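Local coordinates for putative polysaccharide biosynthesis protein with aminopeptidase-like domain (PDB 3K9T) that binds one zinc ion per subunit and may act in the biosynthesis of modified polysaccharides, without expected peptidase activity despite its aminopeptidase-like region, at residues K113-P127 / W137-L149. Numbering follows the deposited sequence.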
loop_
_atom_site.group_PDB
_atom_site.type_symbol
_atom_site.label_atom_id
_atom_site.label_comp_id
_atom_site.label_asym_id
_atom_site.label_seq_id
_atom_site.Cartn_x
_atom_site.Cartn_y
_atom_site.Cartn_z
ATOM N N LYS A 113 -17.859 35.557 41.095
ATOM C CA LYS A 113 -16.703 35.195 40.240
ATOM C C LYS A 113 -16.559 33.698 39.917
ATOM O O LYS A 113 -16.317 33.340 38.764
ATOM C CB LYS A 113 -15.388 35.741 40.810
ATOM C CG LYS A 113 -15.099 37.223 40.502
ATOM C CD LYS A 113 -13.662 37.597 40.927
ATOM C CE LYS A 113 -13.386 39.108 40.844
ATOM N NZ LYS A 113 -11.946 39.457 41.077
ATOM N N PRO A 114 -16.740 32.815 40.910
ATOM C CA PRO A 114 -16.564 31.402 40.578
ATOM C C PRO A 114 -17.577 30.862 39.560
ATOM O O PRO A 114 -17.254 29.908 38.872
ATOM C CB PRO A 114 -16.698 30.693 41.937
ATOM C CG PRO A 114 -16.576 31.754 42.930
ATOM C CD PRO A 114 -17.132 32.976 42.311
ATOM N N TYR A 115 -18.757 31.487 39.457
ATOM C CA TYR A 115 -19.781 31.091 38.467
ATOM C C TYR A 115 -19.691 31.852 37.122
ATOM O O TYR A 115 -20.527 31.655 36.250
ATOM C CB TYR A 115 -21.180 31.292 39.042
ATOM C CG TYR A 115 -21.392 30.564 40.332
ATOM C CD1 TYR A 115 -21.017 31.137 41.547
ATOM C CD2 TYR A 115 -21.970 29.288 40.343
ATOM C CE1 TYR A 115 -21.215 30.452 42.732
ATOM C CE2 TYR A 115 -22.189 28.605 41.509
ATOM C CZ TYR A 115 -21.803 29.182 42.703
ATOM O OH TYR A 115 -22.006 28.489 43.869
ATOM N N LEU A 116 -18.690 32.714 36.972
ATOM C CA LEU A 116 -18.474 33.493 35.755
ATOM C C LEU A 116 -17.419 32.788 34.907
ATOM O O LEU A 116 -16.488 32.216 35.462
ATOM C CB LEU A 116 -18.009 34.923 36.100
ATOM C CG LEU A 116 -19.013 35.742 36.917
ATOM C CD1 LEU A 116 -18.520 37.179 37.216
ATOM C CD2 LEU A 116 -20.368 35.739 36.214
ATOM N N HIS A 117 -17.584 32.813 33.575
ATOM C CA HIS A 117 -16.653 32.152 32.630
ATOM C C HIS A 117 -16.293 33.053 31.464
ATOM O O HIS A 117 -17.176 33.591 30.807
ATOM C CB HIS A 117 -17.253 30.830 32.132
ATOM C CG HIS A 117 -17.673 29.935 33.252
ATOM N ND1 HIS A 117 -18.811 30.172 34.000
ATOM C CD2 HIS A 117 -17.070 28.858 33.810
ATOM C CE1 HIS A 117 -18.900 29.266 34.957
ATOM N NE2 HIS A 117 -17.861 28.456 34.859
ATOM N N THR A 118 -14.993 33.199 31.219
ATOM C CA THR A 118 -14.443 34.016 30.137
ATOM C C THR A 118 -13.411 33.217 29.324
ATOM O O THR A 118 -13.163 32.033 29.599
ATOM C CB THR A 118 -13.749 35.290 30.692
ATOM O OG1 THR A 118 -12.687 34.915 31.566
ATOM C CG2 THR A 118 -14.720 36.167 31.456
ATOM N N ILE A 119 -12.852 33.848 28.292
ATOM C CA ILE A 119 -11.779 33.236 27.467
ATOM C C ILE A 119 -10.646 34.269 27.458
ATOM O O ILE A 119 -10.631 35.216 26.644
ATOM C CB ILE A 119 -12.233 32.847 26.042
ATOM C CG1 ILE A 119 -13.416 31.869 26.094
ATOM C CG2 ILE A 119 -11.094 32.207 25.271
ATOM C CD1 ILE A 119 -14.234 31.828 24.805
ATOM N N PRO A 120 -9.718 34.119 28.417
ATOM C CA PRO A 120 -8.622 35.082 28.601
ATOM C C PRO A 120 -7.803 35.328 27.343
ATOM O O PRO A 120 -7.329 36.460 27.120
ATOM C CB PRO A 120 -7.764 34.421 29.684
ATOM C CG PRO A 120 -8.707 33.600 30.458
ATOM C CD PRO A 120 -9.746 33.108 29.492
ATOM N N GLY A 121 -7.629 34.284 26.545
ATOM C CA GLY A 121 -6.889 34.359 25.304
ATOM C C GLY A 121 -7.596 35.061 24.152
ATOM O O GLY A 121 -6.972 35.340 23.128
ATOM N N ASN A 122 -8.899 35.312 24.286
ATOM C CA ASN A 122 -9.695 35.972 23.233
ATOM C C ASN A 122 -10.662 36.843 23.970
ATOM O O ASN A 122 -11.825 36.496 24.160
ATOM C CB ASN A 122 -10.435 34.965 22.356
ATOM C CG ASN A 122 -9.489 34.116 21.512
ATOM O OD1 ASN A 122 -9.200 34.440 20.357
ATOM N ND2 ASN A 122 -8.989 33.038 22.096
ATOM N N LYS A 123 -10.150 37.991 24.378
ATOM C CA LYS A 123 -10.806 38.829 25.368
ATOM C C LYS A 123 -12.161 39.394 24.981
ATOM O O LYS A 123 -12.827 40.039 25.778
ATOM C CB LYS A 123 -9.841 39.945 25.805
ATOM C CG LYS A 123 -8.559 39.415 26.488
ATOM C CD LYS A 123 -7.962 40.446 27.434
ATOM C CE LYS A 123 -7.360 41.594 26.666
ATOM N NZ LYS A 123 -7.494 42.882 27.386
ATOM N N ASP A 124 -12.569 39.091 23.764
ATOM C CA ASP A 124 -13.810 39.551 23.179
ATOM C C ASP A 124 -14.837 38.415 22.924
ATOM O O ASP A 124 -15.864 38.650 22.297
ATOM C CB ASP A 124 -13.459 40.197 21.846
ATOM C CG ASP A 124 -12.611 39.239 20.900
ATOM O OD1 ASP A 124 -11.770 38.395 21.373
ATOM O OD2 ASP A 124 -12.778 39.369 19.654
ATOM N N ARG A 125 -14.567 37.197 23.388
ATOM C CA ARG A 125 -15.459 36.076 23.097
ATOM C C ARG A 125 -16.248 35.640 24.292
ATOM O O ARG A 125 -15.766 35.700 25.408
ATOM C CB ARG A 125 -14.654 34.890 22.549
ATOM C CG ARG A 125 -14.050 35.203 21.172
ATOM C CD ARG A 125 -13.340 34.049 20.591
ATOM N NE ARG A 125 -12.636 34.387 19.348
ATOM C CZ ARG A 125 -11.828 33.545 18.703
ATOM N NH1 ARG A 125 -11.640 32.324 19.177
ATOM N NH2 ARG A 125 -11.205 33.912 17.582
ATOM N N ILE A 126 -17.487 35.216 24.053
ATOM C CA ILE A 126 -18.315 34.646 25.108
ATOM C C ILE A 126 -18.182 33.125 24.983
ATOM O O ILE A 126 -18.428 32.552 23.937
ATOM C CB ILE A 126 -19.782 35.091 25.009
ATOM C CG1 ILE A 126 -19.882 36.626 24.988
ATOM C CG2 ILE A 126 -20.606 34.506 26.189
ATOM C CD1 ILE A 126 -21.268 37.175 24.517
ATOM N N PRO A 127 -17.741 32.463 26.043
ATOM C CA PRO A 127 -17.695 31.021 25.908
ATOM C C PRO A 127 -19.075 30.357 26.044
ATOM O O PRO A 127 -19.898 30.812 26.829
ATOM C CB PRO A 127 -16.770 30.586 27.050
ATOM C CG PRO A 127 -16.832 31.672 28.055
ATOM C CD PRO A 127 -17.212 32.937 27.330
ATOM N N TRP A 137 -24.980 26.017 37.632
ATOM C CA TRP A 137 -25.376 27.250 36.963
ATOM C C TRP A 137 -24.179 28.154 36.642
ATOM O O TRP A 137 -23.210 28.221 37.384
ATOM C CB TRP A 137 -26.460 28.025 37.745
ATOM C CG TRP A 137 -26.039 28.639 39.042
ATOM C CD1 TRP A 137 -26.067 28.044 40.255
ATOM C CD2 TRP A 137 -25.550 29.972 39.258
ATOM N NE1 TRP A 137 -25.607 28.907 41.215
ATOM C CE2 TRP A 137 -25.293 30.102 40.632
ATOM C CE3 TRP A 137 -25.297 31.061 38.425
ATOM C CZ2 TRP A 137 -24.795 31.281 41.203
ATOM C CZ3 TRP A 137 -24.804 32.252 39.000
ATOM C CH2 TRP A 137 -24.560 32.343 40.374
ATOM N N GLY A 138 -24.243 28.858 35.526
ATOM C CA GLY A 138 -23.148 29.735 35.166
ATOM C C GLY A 138 -23.511 30.857 34.221
ATOM O O GLY A 138 -24.530 30.804 33.536
ATOM N N PHE A 139 -22.682 31.890 34.222
ATOM C CA PHE A 139 -22.787 32.961 33.263
ATOM C C PHE A 139 -21.467 33.044 32.499
ATOM O O PHE A 139 -20.369 32.934 33.105
ATOM C CB PHE A 139 -23.041 34.310 33.933
ATOM C CG PHE A 139 -24.447 34.520 34.392
ATOM C CD1 PHE A 139 -25.399 35.066 33.535
ATOM C CD2 PHE A 139 -24.837 34.141 35.668
ATOM C CE1 PHE A 139 -26.709 35.258 33.949
ATOM C CE2 PHE A 139 -26.147 34.332 36.098
ATOM C CZ PHE A 139 -27.084 34.889 35.238
ATOM N N SER A 140 -21.571 33.257 31.181
ATOM C CA SER A 140 -20.415 33.527 30.354
ATOM C C SER A 140 -20.369 35.007 29.973
ATOM O O SER A 140 -21.402 35.635 29.799
ATOM C CB SER A 140 -20.500 32.682 29.104
ATOM O OG SER A 140 -20.143 31.355 29.377
ATOM N N LEU A 141 -19.169 35.566 29.847
ATOM C CA LEU A 141 -18.999 36.963 29.383
ATOM C C LEU A 141 -17.614 37.175 28.784
ATOM O O LEU A 141 -16.724 36.316 28.930
ATOM C CB LEU A 141 -19.211 37.974 30.506
ATOM C CG LEU A 141 -18.218 38.004 31.660
ATOM C CD1 LEU A 141 -18.435 39.283 32.433
ATOM C CD2 LEU A 141 -18.342 36.752 32.549
ATOM N N THR A 142 -17.418 38.306 28.099
ATOM C CA THR A 142 -16.104 38.537 27.534
ATOM C C THR A 142 -15.179 38.895 28.673
ATOM O O THR A 142 -15.614 39.458 29.697
ATOM C CB THR A 142 -16.042 39.626 26.423
ATOM O OG1 THR A 142 -16.225 40.956 26.978
ATOM C CG2 THR A 142 -17.038 39.284 25.267
ATOM N N GLN A 143 -13.922 38.507 28.509
ATOM C CA GLN A 143 -12.887 38.909 29.436
ATOM C C GLN A 143 -12.868 40.429 29.541
ATOM O O GLN A 143 -12.765 40.950 30.627
ATOM C CB GLN A 143 -11.509 38.420 28.953
ATOM C CG GLN A 143 -10.367 38.668 29.931
ATOM C CD GLN A 143 -10.560 37.893 31.212
ATOM O OE1 GLN A 143 -10.762 36.656 31.204
ATOM N NE2 GLN A 143 -10.520 38.612 32.327
ATOM N N ASN A 144 -12.983 41.139 28.418
ATOM C CA ASN A 144 -12.902 42.598 28.441
ATOM C C ASN A 144 -13.998 43.188 29.336
ATOM O O ASN A 144 -13.740 44.146 30.094
ATOM C CB ASN A 144 -12.951 43.215 27.028
ATOM C CG ASN A 144 -11.663 42.999 26.228
ATOM O OD1 ASN A 144 -10.565 42.900 26.798
ATOM N ND2 ASN A 144 -11.791 42.936 24.886
ATOM N N LYS A 145 -15.200 42.608 29.260
ATOM C CA LYS A 145 -16.342 43.072 30.066
ATOM C C LYS A 145 -16.165 42.640 31.513
ATOM O O LYS A 145 -16.512 43.382 32.428
ATOM C CB LYS A 145 -17.684 42.571 29.505
ATOM C CG LYS A 145 -18.864 42.693 30.484
ATOM N N PHE A 146 -15.635 41.440 31.721
ATOM C CA PHE A 146 -15.274 40.986 33.059
ATOM C C PHE A 146 -14.310 41.959 33.722
ATOM O O PHE A 146 -14.524 42.373 34.848
ATOM C CB PHE A 146 -14.608 39.618 33.002
ATOM C CG PHE A 146 -14.267 39.066 34.341
ATOM C CD1 PHE A 146 -13.064 39.390 34.953
ATOM C CD2 PHE A 146 -15.149 38.220 34.999
ATOM C CE1 PHE A 146 -12.746 38.878 36.196
ATOM C CE2 PHE A 146 -14.838 37.706 36.249
ATOM C CZ PHE A 146 -13.635 38.036 36.848
ATOM N N ASP A 147 -13.252 42.335 33.008
ATOM C CA ASP A 147 -12.215 43.228 33.536
ATOM C C ASP A 147 -12.738 44.602 33.949
ATOM O O ASP A 147 -12.100 45.285 34.743
ATOM C CB ASP A 147 -11.104 43.435 32.503
ATOM C CG ASP A 147 -10.324 42.163 32.185
ATOM O OD1 ASP A 147 -10.290 41.230 33.029
ATOM O OD2 ASP A 147 -9.739 42.120 31.072
ATOM N N GLU A 148 -13.874 45.015 33.388
ATOM C CA GLU A 148 -14.477 46.287 33.721
ATOM C C GLU A 148 -15.497 46.137 34.857
ATOM O O GLU A 148 -16.089 47.130 35.256
ATOM C CB GLU A 148 -15.090 46.960 32.468
ATOM C CG GLU A 148 -14.082 47.800 31.642
ATOM N N LEU A 149 -15.672 44.935 35.415
ATOM C CA LEU A 149 -16.656 44.728 36.507
ATOM C C LEU A 149 -16.145 45.145 37.875
ATOM O O LEU A 149 -14.998 44.898 38.216
ATOM C CB LEU A 149 -17.093 43.273 36.626
ATOM C CG LEU A 149 -18.098 42.690 35.637
ATOM C CD1 LEU A 149 -18.149 41.218 35.923
ATOM C CD2 LEU A 149 -19.464 43.337 35.791
HETATM O O HOH W 1 -13.295 36.354 26.761
#
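Tyr115 lies flat on the six-membered ring of Trp137 in an offset stack, with centroids 4.1 Å apart and planes at 7°. Trp137 CZ2 sits over the centre of the tyrosine ring. Tyr115 CB adds a CH-pi contact to the same tryptophan face.

Backbone bonds join 116-117 and 139-140 as a short parallel pair. Phe139 N donates to Tyr115 O, His117 N to Phe139 O and Leu141 N to His117 O. Phe139 O also accepts from His117 ND1 (3.3 Å). ND1 stands above the plane of the Phe139 carbonyl, while that oxygen lies in the imidazole plane. This longer bond helps set the ring rotation.

Polar groups tie the following turns to helix 143-147. Thr118 OG1 donates to Gln143 OE1 (2.6 Å). Gln143 bends at chi2 (64°), which brings its amide to Thr118; its NE2 binds Asp147 OD1. Lys123 O accepts from the backbone Asn144 N, and Lys123 NZ reaches Asn144 OD1 (3.1 Å). A water bridges Ile119 N and Gln143 N.

Away from the helix, Ser140 OG donates to Pro127 O (2.6 Å).

Apolar packing centres on Phe146, touched by Lys113 CG, Leu116 CD1 and Thr118 CG2. Leu141 CD2 lies against Leu116 CB.

The contact belongs to the insert region. The side chain of Pro127 lies about 7 Å from that of the zinc ligand His325. Arg125 forms a salt bridge with Asp322. Leu116, Phe139 and Leu149 pack on strand 85-88, and Trp137 packs on strands 103-108 and 153-163.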